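Local coordinates for protein alginate lyase (Chitinophaga sp. MD30, PDB 6KCW) that cleaves alginate as a bacterial member of polysaccharide lyase family 36, with one and the same residue acting as catalytic base and catalytic acid, at residues 119-122 with 128-131; 130-135 with 189-194; 134-139 with 143-148. All blocks are in the same frame, centred on the assembly; numbering follows the deposited sequence.

Interaction 1 of 3, residues 119-122 with 128-131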
ATOM      1  N   MET A 119       0.975  -4.448   4.791  1.00 35.98           N
ATOM      2  CA  MET A 119      -0.035  -5.468   5.016  1.00 40.02           C
ATOM      3  C   MET A 119      -0.500  -5.440   6.463  1.00 41.37           C
ATOM      4  O   MET A 119       0.191  -4.939   7.351  1.00 40.86           O
ATOM      5  CB  MET A 119       0.486  -6.876   4.714  1.00 38.45           C
ATOM      6  CG  MET A 119       0.879  -7.122   3.288  1.00 37.65           C
ATOM      7  SD  MET A 119       1.277  -8.867   3.086  1.00 41.66           S
ATOM      8  CE  MET A 119      -0.238  -9.718   3.532  1.00 35.61           C
ATOM      9  N   TRP A 120      -1.692  -5.986   6.690  1.00 40.55           N
ATOM     10  CA  TRP A 120      -2.029  -6.527   7.995  1.00 41.42           C
ATOM     11  C   TRP A 120      -1.886  -8.046   7.918  1.00 43.87           C
ATOM     12  O   TRP A 120      -1.872  -8.632   6.831  1.00 42.15           O
ATOM     13  CB  TRP A 120      -3.433  -6.097   8.440  1.00 40.73           C
ATOM     14  CG  TRP A 120      -4.528  -6.956   7.942  1.00 40.41           C
ATOM     15  CD1 TRP A 120      -5.078  -8.028   8.579  1.00 39.58           C
ATOM     16  CD2 TRP A 120      -5.228  -6.822   6.700  1.00 39.15           C
ATOM     17  NE1 TRP A 120      -6.072  -8.580   7.806  1.00 42.35           N
ATOM     18  CE2 TRP A 120      -6.183  -7.859   6.646  1.00 41.73           C
ATOM     19  CE3 TRP A 120      -5.134  -5.933   5.624  1.00 38.89           C
ATOM     20  CZ2 TRP A 120      -7.045  -8.027   5.559  1.00 38.41           C
ATOM     21  CZ3 TRP A 120      -5.992  -6.098   4.548  1.00 35.64           C
ATOM     22  CH2 TRP A 120      -6.936  -7.137   4.527  1.00 36.96           C
ATOM     23  N   TYR A 121      -1.714  -8.678   9.078  1.00 45.74           N
ATOM     24  CA  TYR A 121      -1.314 -10.079   9.091  1.00 48.28           C
ATOM     25  C   TYR A 121      -1.693 -10.706  10.426  1.00 51.31           C
ATOM     26  O   TYR A 121      -1.536 -10.074  11.476  1.00 44.87           O
ATOM     27  CB  TYR A 121       0.195 -10.210   8.844  1.00 49.95           C
ATOM     28  CG  TYR A 121       0.705 -11.628   8.609  1.00 49.19           C
ATOM     29  CD1 TYR A 121       0.574 -12.240   7.372  1.00 46.38           C
ATOM     30  CD2 TYR A 121       1.368 -12.330   9.615  1.00 51.70           C
ATOM     31  CE1 TYR A 121       1.054 -13.523   7.153  1.00 50.09           C
ATOM     32  CE2 TYR A 121       1.855 -13.613   9.403  1.00 48.34           C
ATOM     33  CZ  TYR A 121       1.689 -14.203   8.172  1.00 51.64           C
ATOM     34  OH  TYR A 121       2.170 -15.474   7.956  1.00 53.69           O
ATOM     35  N   GLN A 122      -2.176 -11.953  10.376  1.00 49.52           N
ATOM     36  CA  GLN A 122      -2.541 -12.702  11.574  1.00 49.56           C
ATOM     37  C   GLN A 122      -1.722 -13.982  11.663  1.00 55.01           C
ATOM     38  O   GLN A 122      -1.682 -14.781  10.713  1.00 56.73           O
ATOM     39  CB  GLN A 122      -4.037 -13.031  11.616  1.00 49.39           C
ATOM     40  CG  GLN A 122      -4.388 -13.953  12.781  1.00 50.72           C
ATOM     41  CD  GLN A 122      -5.827 -13.845  13.221  1.00 53.91           C
ATOM     42  OE1 GLN A 122      -6.131 -13.980  14.403  1.00 60.79           O
ATOM     43  NE2 GLN A 122      -6.727 -13.598  12.274  1.00 55.53           N
ATOM     44  N   VAL A 128      -2.206 -10.018  15.533  1.00 48.17           N
ATOM     45  CA  VAL A 128      -2.595  -9.309  14.315  1.00 49.15           C
ATOM     46  C   VAL A 128      -1.901  -7.953  14.302  1.00 46.85           C
ATOM     47  O   VAL A 128      -2.071  -7.161  15.234  1.00 44.69           O
ATOM     48  CB  VAL A 128      -4.121  -9.126  14.213  1.00 48.79           C
ATOM     49  CG1 VAL A 128      -4.465  -8.279  12.995  1.00 44.63           C
ATOM     50  CG2 VAL A 128      -4.812 -10.482  14.146  1.00 49.85           C
ATOM     51  N   PHE A 129      -1.158  -7.664  13.233  1.00 44.51           N
ATOM     52  CA  PHE A 129      -0.357  -6.447  13.199  1.00 46.22           C
ATOM     53  C   PHE A 129      -0.287  -5.889  11.782  1.00 43.29           C
ATOM     54  O   PHE A 129      -0.771  -6.489  10.824  1.00 40.80           O
ATOM     55  CB  PHE A 129       1.063  -6.699  13.741  1.00 44.35           C
ATOM     56  CG  PHE A 129       1.688  -7.977  13.244  1.00 39.94           C
ATOM     57  CD1 PHE A 129       2.372  -8.010  12.037  1.00 42.13           C
ATOM     58  CD2 PHE A 129       1.589  -9.146  13.984  1.00 41.36           C
ATOM     59  CE1 PHE A 129       2.937  -9.183  11.568  1.00 41.88           C
ATOM     60  CE2 PHE A 129       2.154 -10.329  13.529  1.00 46.86           C
ATOM     61  CZ  PHE A 129       2.827 -10.349  12.315  1.00 46.98           C
ATOM     62  N   PHE A 130       0.308  -4.703  11.679  1.00 44.53           N
ATOM     63  CA  PHE A 130       0.819  -4.181  10.423  1.00 41.95           C
ATOM     64  C   PHE A 130       2.215  -4.753  10.173  1.00 41.46           C
ATOM     65  O   PHE A 130       2.904  -5.195  11.095  1.00 39.35           O
ATOM     66  CB  PHE A 130       0.861  -2.644  10.452  1.00 41.66           C
ATOM     67  CG  PHE A 130      -0.491  -1.987  10.345  1.00 39.11           C
ATOM     68  CD1 PHE A 130      -1.265  -2.147   9.201  1.00 37.41           C
ATOM     69  CD2 PHE A 130      -0.979  -1.199  11.372  1.00 40.76           C
ATOM     70  CE1 PHE A 130      -2.502  -1.551   9.081  1.00 34.54           C
ATOM     71  CE2 PHE A 130      -2.226  -0.584  11.257  1.00 42.43           C
ATOM     72  CZ  PHE A 130      -2.991  -0.772  10.099  1.00 38.29           C
ATOM     73  N   GLN A 131       2.626  -4.768   8.903  1.00 41.53           N
ATOM     74  CA  GLN A 131       3.964  -5.252   8.593  1.00 39.98           C
ATOM     75  C   GLN A 131       4.366  -4.685   7.249  1.00 39.62           C
ATOM     76  O   GLN A 131       3.538  -4.658   6.328  1.00 41.80           O
ATOM     77  CB  GLN A 131       4.041  -6.791   8.567  1.00 36.34           C
ATOM     78  CG  GLN A 131       3.431  -7.468   7.316  1.00 41.52           C
ATOM     79  CD  GLN A 131       3.536  -9.001   7.318  1.00 40.43           C
ATOM     80  OE1 GLN A 131       3.855  -9.617   8.338  1.00 43.25           O
ATOM     81  NE2 GLN A 131       3.270  -9.615   6.164  1.00 39.17           N
TER

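Interaction 2 of 3, residues 130-135 with 189-194. With PO4 (phosphate ion), chain B.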
ATOM      1  N   PHE A 130       0.308  -4.703  11.679  1.00 44.53           N
ATOM      2  CA  PHE A 130       0.819  -4.181  10.423  1.00 41.95           C
ATOM      3  C   PHE A 130       2.215  -4.753  10.173  1.00 41.46           C
ATOM      4  O   PHE A 130       2.904  -5.195  11.095  1.00 39.35           O
ATOM      5  CB  PHE A 130       0.861  -2.644  10.452  1.00 41.66           C
ATOM      6  CG  PHE A 130      -0.491  -1.987  10.345  1.00 39.11           C
ATOM      7  CD1 PHE A 130      -1.265  -2.147   9.201  1.00 37.41           C
ATOM      8  CD2 PHE A 130      -0.979  -1.199  11.372  1.00 40.76           C
ATOM      9  CE1 PHE A 130      -2.502  -1.551   9.081  1.00 34.54           C
ATOM     10  CE2 PHE A 130      -2.226  -0.584  11.257  1.00 42.43           C
ATOM     11  CZ  PHE A 130      -2.991  -0.772  10.099  1.00 38.29           C
ATOM     12  N   GLN A 131       2.626  -4.768   8.903  1.00 41.53           N
ATOM     13  CA  GLN A 131       3.964  -5.252   8.593  1.00 39.98           C
ATOM     14  C   GLN A 131       4.366  -4.685   7.249  1.00 39.62           C
ATOM     15  O   GLN A 131       3.538  -4.658   6.328  1.00 41.80           O
ATOM     16  CB  GLN A 131       4.041  -6.791   8.567  1.00 36.34           C
ATOM     17  CG  GLN A 131       3.431  -7.468   7.316  1.00 41.52           C
ATOM     18  CD  GLN A 131       3.536  -9.001   7.318  1.00 40.43           C
ATOM     19  OE1 GLN A 131       3.855  -9.617   8.338  1.00 43.25           O
ATOM     20  NE2 GLN A 131       3.270  -9.615   6.164  1.00 39.17           N
ATOM     21  N   PRO A 132       5.594  -4.211   7.095  1.00 38.56           N
ATOM     22  CA  PRO A 132       6.087  -3.884   5.756  1.00 38.82           C
ATOM     23  C   PRO A 132       5.982  -5.103   4.854  1.00 39.47           C
ATOM     24  O   PRO A 132       5.941  -6.248   5.310  1.00 40.53           O
ATOM     25  CB  PRO A 132       7.554  -3.495   5.987  1.00 40.30           C
ATOM     26  CG  PRO A 132       7.690  -3.288   7.477  1.00 41.34           C
ATOM     27  CD  PRO A 132       6.641  -4.128   8.127  1.00 41.22           C
ATOM     28  N   TYR A 133       5.942  -4.842   3.551  1.00 37.50           N
ATOM     29  CA  TYR A 133       5.839  -5.910   2.557  1.00 37.78           C
ATOM     30  C   TYR A 133       6.550  -5.405   1.300  1.00 36.55           C
ATOM     31  O   TYR A 133       5.927  -4.829   0.408  1.00 39.33           O
ATOM     32  CB  TYR A 133       4.388  -6.283   2.285  1.00 36.05           C
ATOM     33  CG  TYR A 133       4.260  -7.637   1.646  1.00 40.58           C
ATOM     34  CD1 TYR A 133       4.493  -8.789   2.386  1.00 41.14           C
ATOM     35  CD2 TYR A 133       3.937  -7.771   0.304  1.00 40.67           C
ATOM     36  CE1 TYR A 133       4.398 -10.030   1.824  1.00 41.39           C
ATOM     37  CE2 TYR A 133       3.838  -9.018  -0.272  1.00 44.00           C
ATOM     38  CZ  TYR A 133       4.067 -10.145   0.495  1.00 44.31           C
ATOM     39  OH  TYR A 133       3.980 -11.396  -0.070  1.00 45.79           O
ATOM     40  N   ILE A 134       7.859  -5.619   1.250  1.00 37.86           N
ATOM     41  CA  ILE A 134       8.726  -4.952   0.287  1.00 37.18           C
ATOM     42  C   ILE A 134       9.297  -5.991  -0.672  1.00 38.80           C
ATOM     43  O   ILE A 134       9.911  -6.976  -0.245  1.00 35.28           O
ATOM     44  CB  ILE A 134       9.854  -4.181   0.992  1.00 37.36           C
ATOM     45  CG1 ILE A 134       9.303  -3.393   2.176  1.00 35.82           C
ATOM     46  CG2 ILE A 134      10.490  -3.192   0.051  1.00 36.37           C
ATOM     47  CD1 ILE A 134       8.194  -2.480   1.794  1.00 38.46           C
ATOM     48  N   TYR A 135       9.065  -5.791  -1.965  1.00 39.29           N
ATOM     49  CA  TYR A 135       9.865  -6.446  -2.987  1.00 41.69           C
ATOM     50  C   TYR A 135      11.008  -5.496  -3.307  1.00 40.21           C
ATOM     51  O   TYR A 135      10.793  -4.285  -3.433  1.00 36.24           O
ATOM     52  CB  TYR A 135       9.046  -6.772  -4.245  1.00 40.97           C
ATOM     53  CG  TYR A 135       7.969  -7.830  -4.050  1.00 39.88           C
ATOM     54  CD1 TYR A 135       6.774  -7.513  -3.427  1.00 40.37           C
ATOM     55  CD2 TYR A 135       8.136  -9.139  -4.512  1.00 40.12           C
ATOM     56  CE1 TYR A 135       5.779  -8.455  -3.240  1.00 37.04           C
ATOM     57  CE2 TYR A 135       7.137 -10.102  -4.327  1.00 41.82           C
ATOM     58  CZ  TYR A 135       5.957  -9.747  -3.683  1.00 43.52           C
ATOM     59  OH  TYR A 135       4.931 -10.660  -3.470  1.00 47.16           O
ATOM     60  N   THR A 189       8.437   4.416  14.392  1.00 37.01           N
ATOM     61  CA  THR A 189       9.133   3.776  13.279  1.00 39.46           C
ATOM     62  C   THR A 189       8.779   2.291  13.196  1.00 41.32           C
ATOM     63  O   THR A 189       8.958   1.537  14.158  1.00 42.84           O
ATOM     64  CB  THR A 189      10.645   3.946  13.423  1.00 33.10           C
ATOM     65  OG1 THR A 189      10.987   5.327  13.261  1.00 43.45           O
ATOM     66  CG2 THR A 189      11.412   3.130  12.374  1.00 35.67           C
ATOM     67  N   VAL A 190       8.277   1.869  12.042  1.00 38.07           N
ATOM     68  CA  VAL A 190       8.030   0.450  11.813  1.00 39.21           C
ATOM     69  C   VAL A 190       9.224  -0.091  11.053  1.00 42.01           C
ATOM     70  O   VAL A 190       9.887  -1.041  11.490  1.00 47.22           O
ATOM     71  CB  VAL A 190       6.723   0.214  11.039  1.00 40.07           C
ATOM     72  CG1 VAL A 190       6.413  -1.273  10.963  1.00 35.98           C
ATOM     73  CG2 VAL A 190       5.585   0.967  11.702  1.00 37.31           C
ATOM     74  N   LEU A 191       9.508   0.521   9.911  1.00 40.32           N
ATOM     75  CA  LEU A 191      10.651   0.168   9.086  1.00 41.87           C
ATOM     76  C   LEU A 191      11.319   1.457   8.651  1.00 42.78           C
ATOM     77  O   LEU A 191      10.645   2.359   8.143  1.00 40.65           O
ATOM     78  CB  LEU A 191      10.231  -0.648   7.862  1.00 37.30           C
ATOM     79  CG  LEU A 191      11.349  -0.932   6.857  1.00 41.12           C
ATOM     80  CD1 LEU A 191      12.304  -1.978   7.415  1.00 40.42           C
ATOM     81  CD2 LEU A 191      10.791  -1.369   5.501  1.00 38.82           C
ATOM     82  N   ASP A 192      12.638   1.546   8.853  1.00 34.60           N
ATOM     83  CA  ASP A 192      13.415   2.677   8.341  1.00 39.36           C
ATOM     84  C   ASP A 192      14.805   2.130   8.018  1.00 41.24           C
ATOM     85  O   ASP A 192      15.706   2.154   8.857  1.00 40.59           O
ATOM     86  CB  ASP A 192      13.467   3.829   9.342  1.00 41.95           C
ATOM     87  CG  ASP A 192      14.424   4.941   8.916  1.00 43.76           C
ATOM     88  OD1 ASP A 192      14.646   5.118   7.699  1.00 44.55           O
ATOM     89  OD2 ASP A 192      14.969   5.637   9.807  1.00 52.04           O
ATOM     90  N   THR A 193      14.958   1.618   6.800  1.00 42.76           N
ATOM     91  CA  THR A 193      16.182   0.944   6.399  1.00 38.54           C
ATOM     92  C   THR A 193      16.705   1.499   5.082  1.00 41.19           C
ATOM     93  O   THR A 193      15.933   1.892   4.201  1.00 41.34           O
ATOM     94  CB  THR A 193      15.985  -0.563   6.227  1.00 41.81           C
ATOM     95  OG1 THR A 193      17.210  -1.143   5.747  1.00 39.46           O
ATOM     96  CG2 THR A 193      14.903  -0.833   5.210  1.00 37.20           C
ATOM     97  N   ALA A 194      18.027   1.504   4.948  1.00 37.54           N
ATOM     98  CA  ALA A 194      18.592   1.688   3.631  1.00 34.29           C
ATOM     99  C   ALA A 194      18.382   0.396   2.853  1.00 38.99           C
ATOM    100  O   ALA A 194      18.202  -0.678   3.433  1.00 43.13           O
ATOM    101  CB  ALA A 194      20.068   2.076   3.729  1.00 36.89           C
TER
HETATM  102  P   PO4 B 301       2.192 -10.912  -3.304  1.00 52.18           P
HETATM  103  O1  PO4 B 301       1.482  -9.717  -3.887  1.00 47.76           O
HETATM  104  O2  PO4 B 301       2.005 -12.098  -4.226  1.00 51.56           O
HETATM  105  O3  PO4 B 301       1.585 -11.313  -1.978  1.00 40.60           O
HETATM  106  O4  PO4 B 301       3.694 -10.613  -3.186  1.00 54.74           O

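Interaction 3 of 3, residues 134-139 with 143-148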
ATOM      1  N   ILE A 134       7.859  -5.619   1.250  1.00 37.86           N
ATOM      2  CA  ILE A 134       8.726  -4.952   0.287  1.00 37.18           C
ATOM      3  C   ILE A 134       9.297  -5.991  -0.672  1.00 38.80           C
ATOM      4  O   ILE A 134       9.911  -6.976  -0.245  1.00 35.28           O
ATOM      5  CB  ILE A 134       9.854  -4.181   0.992  1.00 37.36           C
ATOM      6  CG1 ILE A 134       9.303  -3.393   2.176  1.00 35.82           C
ATOM      7  CG2 ILE A 134      10.490  -3.192   0.051  1.00 36.37           C
ATOM      8  CD1 ILE A 134       8.194  -2.480   1.794  1.00 38.46           C
ATOM      9  N   TYR A 135       9.065  -5.791  -1.965  1.00 39.29           N
ATOM     10  CA  TYR A 135       9.865  -6.446  -2.987  1.00 41.69           C
ATOM     11  C   TYR A 135      11.008  -5.496  -3.307  1.00 40.21           C
ATOM     12  O   TYR A 135      10.793  -4.285  -3.433  1.00 36.24           O
ATOM     13  CB  TYR A 135       9.046  -6.772  -4.245  1.00 40.97           C
ATOM     14  CG  TYR A 135       7.969  -7.830  -4.050  1.00 39.88           C
ATOM     15  CD1 TYR A 135       6.774  -7.513  -3.427  1.00 40.37           C
ATOM     16  CD2 TYR A 135       8.136  -9.139  -4.512  1.00 40.12           C
ATOM     17  CE1 TYR A 135       5.779  -8.455  -3.240  1.00 37.04           C
ATOM     18  CE2 TYR A 135       7.137 -10.102  -4.327  1.00 41.82           C
ATOM     19  CZ  TYR A 135       5.957  -9.747  -3.683  1.00 43.52           C
ATOM     20  OH  TYR A 135       4.931 -10.660  -3.470  1.00 47.16           O
ATOM     21  N   HIS A 136      12.222  -6.034  -3.377  1.00 39.70           N
ATOM     22  CA  HIS A 136      13.403  -5.244  -3.702  1.00 36.44           C
ATOM     23  C   HIS A 136      14.499  -6.188  -4.190  1.00 41.41           C
ATOM     24  O   HIS A 136      14.321  -7.411  -4.253  1.00 39.40           O
ATOM     25  CB  HIS A 136      13.865  -4.431  -2.503  1.00 34.34           C
ATOM     26  CG  HIS A 136      14.146  -5.266  -1.297  1.00 36.01           C
ATOM     27  ND1 HIS A 136      15.422  -5.479  -0.822  1.00 35.05           N
ATOM     28  CD2 HIS A 136      13.317  -5.947  -0.471  1.00 34.54           C
ATOM     29  CE1 HIS A 136      15.366  -6.252   0.249  1.00 36.86           C
ATOM     30  NE2 HIS A 136      14.101  -6.551   0.483  1.00 35.86           N
ATOM     31  N   LYS A 137      15.644  -5.596  -4.536  1.00 37.57           N
ATOM     32  CA  LYS A 137      16.694  -6.339  -5.214  1.00 37.61           C
ATOM     33  C   LYS A 137      17.223  -7.477  -4.358  1.00 38.44           C
ATOM     34  O   LYS A 137      17.675  -8.499  -4.891  1.00 43.09           O
ATOM     35  CB  LYS A 137      17.830  -5.394  -5.596  1.00 38.47           C
ATOM     36  CG  LYS A 137      19.043  -6.094  -6.154  1.00 40.07           C
ATOM     37  CD  LYS A 137      18.800  -6.549  -7.562  1.00 38.55           C
ATOM     38  CE  LYS A 137      19.912  -7.443  -8.021  1.00 41.17           C
ATOM     39  NZ  LYS A 137      19.743  -8.772  -7.346  1.00 42.28           N
ATOM     40  N   ASP A 138      17.164  -7.332  -3.037  1.00 36.08           N
ATOM     41  CA  ASP A 138      17.828  -8.267  -2.138  1.00 39.42           C
ATOM     42  C   ASP A 138      16.854  -8.950  -1.184  1.00 42.35           C
ATOM     43  O   ASP A 138      17.284  -9.467  -0.146  1.00 41.48           O
ATOM     44  CB  ASP A 138      18.933  -7.557  -1.349  1.00 42.05           C
ATOM     45  CG  ASP A 138      19.981  -6.929  -2.250  1.00 39.93           C
ATOM     46  OD1 ASP A 138      20.735  -7.690  -2.892  1.00 46.13           O
ATOM     47  OD2 ASP A 138      20.057  -5.678  -2.305  1.00 37.98           O
ATOM     48  N   GLN A 139      15.558  -8.964  -1.506  1.00 36.37           N
ATOM     49  CA  GLN A 139      14.609  -9.667  -0.659  1.00 36.71           C
ATOM     50  C   GLN A 139      15.054 -11.117  -0.481  1.00 40.13           C
ATOM     51  O   GLN A 139      15.586 -11.729  -1.420  1.00 40.65           O
ATOM     52  CB  GLN A 139      13.195  -9.606  -1.250  1.00 38.48           C
ATOM     53  CG  GLN A 139      13.040 -10.296  -2.590  1.00 33.50           C
ATOM     54  CD  GLN A 139      11.738  -9.951  -3.276  1.00 36.37           C
ATOM     55  OE1 GLN A 139      11.681  -9.041  -4.102  1.00 35.71           O
ATOM     56  NE2 GLN A 139      10.681 -10.680  -2.939  1.00 36.32           N
ATOM     57  N   TYR A 143       8.513 -13.987  -2.193  1.00 47.47           N
ATOM     58  CA  TYR A 143       7.418 -13.081  -1.894  1.00 46.72           C
ATOM     59  C   TYR A 143       7.934 -11.927  -1.036  1.00 40.83           C
ATOM     60  O   TYR A 143       9.137 -11.729  -0.880  1.00 40.47           O
ATOM     61  CB  TYR A 143       6.271 -13.855  -1.235  1.00 45.05           C
ATOM     62  CG  TYR A 143       5.636 -14.866  -2.172  1.00 48.45           C
ATOM     63  CD1 TYR A 143       6.187 -16.137  -2.337  1.00 53.99           C
ATOM     64  CD2 TYR A 143       4.499 -14.545  -2.915  1.00 45.56           C
ATOM     65  CE1 TYR A 143       5.613 -17.065  -3.209  1.00 47.56           C
ATOM     66  CE2 TYR A 143       3.926 -15.463  -3.784  1.00 49.63           C
ATOM     67  CZ  TYR A 143       4.492 -16.721  -3.926  1.00 50.38           C
ATOM     68  OH  TYR A 143       3.934 -17.648  -4.781  1.00 60.83           O
ATOM     69  N   GLY A 144       7.015 -11.166  -0.456  1.00 41.51           N
ATOM     70  CA  GLY A 144       7.381  -9.866   0.074  1.00 39.44           C
ATOM     71  C   GLY A 144       8.266  -9.967   1.305  1.00 39.62           C
ATOM     72  O   GLY A 144       8.029 -10.762   2.219  1.00 40.41           O
ATOM     73  N   ASP A 145       9.275  -9.108   1.340  1.00 37.13           N
ATOM     74  CA  ASP A 145      10.178  -9.001   2.471  1.00 38.27           C
ATOM     75  C   ASP A 145       9.517  -8.118   3.523  1.00 41.84           C
ATOM     76  O   ASP A 145       9.139  -6.978   3.228  1.00 42.96           O
ATOM     77  CB  ASP A 145      11.510  -8.422   1.984  1.00 38.29           C
ATOM     78  CG  ASP A 145      12.611  -8.508   3.007  1.00 40.28           C
ATOM     79  OD1 ASP A 145      12.340  -8.903   4.160  1.00 40.37           O
ATOM     80  OD2 ASP A 145      13.763  -8.156   2.650  1.00 39.48           O
ATOM     81  N   THR A 146       9.333  -8.649   4.735  1.00 41.19           N
ATOM     82  CA  THR A 146       8.819  -7.843   5.836  1.00 42.48           C
ATOM     83  C   THR A 146       9.916  -7.186   6.649  1.00 41.94           C
ATOM     84  O   THR A 146       9.601  -6.362   7.518  1.00 42.11           O
ATOM     85  CB  THR A 146       7.972  -8.676   6.804  1.00 43.55           C
ATOM     86  OG1 THR A 146       8.811  -9.646   7.454  1.00 37.39           O
ATOM     87  CG2 THR A 146       6.807  -9.359   6.077  1.00 39.23           C
ATOM     88  N   PHE A 147      11.176  -7.554   6.408  1.00 42.06           N
ATOM     89  CA  PHE A 147      12.317  -7.152   7.228  1.00 40.45           C
ATOM     90  C   PHE A 147      12.133  -7.541   8.685  1.00 42.09           C
ATOM     91  O   PHE A 147      12.756  -6.956   9.575  1.00 41.27           O
ATOM     92  CB  PHE A 147      12.589  -5.652   7.096  1.00 36.83           C
ATOM     93  CG  PHE A 147      13.204  -5.278   5.783  1.00 42.19           C
ATOM     94  CD1 PHE A 147      12.413  -5.097   4.653  1.00 41.02           C
ATOM     95  CD2 PHE A 147      14.575  -5.129   5.666  1.00 37.53           C
ATOM     96  CE1 PHE A 147      12.979  -4.765   3.430  1.00 34.21           C
ATOM     97  CE2 PHE A 147      15.147  -4.796   4.449  1.00 41.59           C
ATOM     98  CZ  PHE A 147      14.343  -4.618   3.325  1.00 39.52           C
ATOM     99  N   GLY A 148      11.298  -8.547   8.936  1.00 41.25           N
ATOM    100  CA  GLY A 148      10.991  -8.948  10.289  1.00 40.44           C
ATOM    101  C   GLY A 148      10.245  -7.930  11.125  1.00 39.96           C
ATOM    102  O   GLY A 148      10.223  -8.067  12.348  1.00 42.05           O
TER

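Interaction 1 of 3, residues 119-122 with 128-131
Met119 and Gln131 form an antiparallel hydrogen-bonded pair: Met119 N gives to Gln131 O at 3.0 Å in a nearly straight bond (167°), and Gln131 N returns one to Met119 O. Tyr121 and Phe129 repeat the pair further along. CA-H groups lean on the same carbonyls, with Trp120 CA 3.1 Å from Phe129 O.

The side chains of these two pairs share one face of the sheet. Gln131 has CG between its backbone N and carbonyl carbon (chi1 75°) and runs extended alongside Met119. Its amide passes across Tyr121, the two planes 19° apart, with Gln131 OE1 3.7 Å from Tyr121 CB and NE2 3.7 Å from Met119 SD. With an alanine here the amide between Met119 and Tyr121 is gone, which is likely to leave a gap and the tyrosine ring freer to turn. Tyr121 CD2 meets Phe129 CZ at 3.7 Å, the rings oblique, while Tyr121 O sits over the centre of one Phe129 face.

On the other face, Val128 CG2 presses against Gln122, 3.6 Å from its CD; Gln122 NE2 bonds to Ser87 O. Together the strands make a regular beta hairpin, consistent with the antiparallel sheets of a concanavalin-like jelly roll.

Interaction 2 of 3, residues 130-135 with 189-194
Leu191 packs on Pro132 and Ile134, and its side chain can be followed outward. CB lies 3.7 Å from Pro132 CG, against the rim of the pyrrolidine ring. CG is turned anti to the backbone N (chi1 174°), and beyond it the chain forks. The CD2 branch stays on the strand 128-135 side, 3.9 Å from Pro132 CB and 4.2 Å from Ile134 CG1, so one methyl bridges two residues of that strand. The other branch goes to Phe147, with Leu191 CD1 3.7 Å from Phe147 CB. Next to Leu191, Val190 sends CG1 to the far end of the proline ring, 4.0 Å from Pro132 CD. Val190 and Leu191 both face Ile183 in a classic beta bulge, and both direct their CB atoms toward 130-135.

Gln131 and Tyr133 point away from this seam. A phosphate, probably from the crystallisation liquor, is hydrogen-bonded to Lys91 NZ and Arg117 NH2. Its O4 is modelled 1.3 Å from Tyr135 OH, an oxygen-oxygen link that is chemically doubtful and better not taken as a real bond. Tyr133 OH is modelled as donating to the same O4 at 3.2 Å, a geometry that is equally uncertain.

The strand thus separates two environments. Aliphatic carbons alone meet 189-194, with Pro132 and Leu191 CA atoms 7.0 Å apart, so the two sheets are held here by hydrophobic packing, whereas on the tyrosine side Lys91 and Arg117 probably make a setting that suits an anion.

Interaction 3 of 3, residues 134-139 with 143-148
His136 and Asp145 reach each other through their first torsions: the imidazole is folded between its backbone N and carbonyl carbon (chi1 57°), and the aspartate CG stands anti to its own N (chi1 -169°). His136 NE2 then donates to Asp145 OD2 at 2.7 Å in a fairly straight bond (161°). The acceptor lies in the imidazole plane and is met on the anti side of the carboxylate, with the two flat groups nearly coplanar. Asp145 OD1 accepts from Phe147 N at 2.9 Å from above the carboxylate plane, so both oxygens of this buried group are engaged.

That second bond closes an Asx turn, and the Phe147 ring following it comes back beside the pair. Asp145 OD2 sits over one face of the phenyl near its rim, and Phe147 CZ is 3.4 Å from His136 NE2; the two rings are nearly parallel but slid apart. Phe147 CE1 also meets Ile134 CB at 4.0 Å. Ile134 and Asp145 make a single antiparallel bridge, with Ile134 N 2.7 Å from Asp145 O and a matching bond back.

Beyond the strand, a type I turn spans His136 to Gln139. Gln139 OE1 takes the N-H groups of His136 and Gly108, while NE2 makes a weak bond to Tyr143 O at 2.8 Å and also bonds to Gly141 O. Gly144 CA lies over one face of Tyr135, 4.1 Å from the ring centroid, in a CH-pi contact.

All three contacts are strung along strand 128-135. Interaction 1 pairs its first half with 119-122, interaction 2 packs its inner side on the opposing sheet, and interaction 3 folds the following loop back on its end. Interactions 1 and 2 share Phe130 and Gln131 and touch where Met119 SD lies 3.3 Å from Tyr133 CD1. Interactions 2 and 3, with centres about 9 Å apart, share Ile134 and Tyr135; a probable hydrogen bond from Gly144 N to Tyr133 OH, 3.1 Å, joins them. Gln131 CD also meets Thr146 CG2 at 3.5 Å, tying 1 to 3. The phosphate beside Tyr133 and Tyr135, about 6 Å from the Met119 side chain (nearest atoms), may mark an anion-binding pocket.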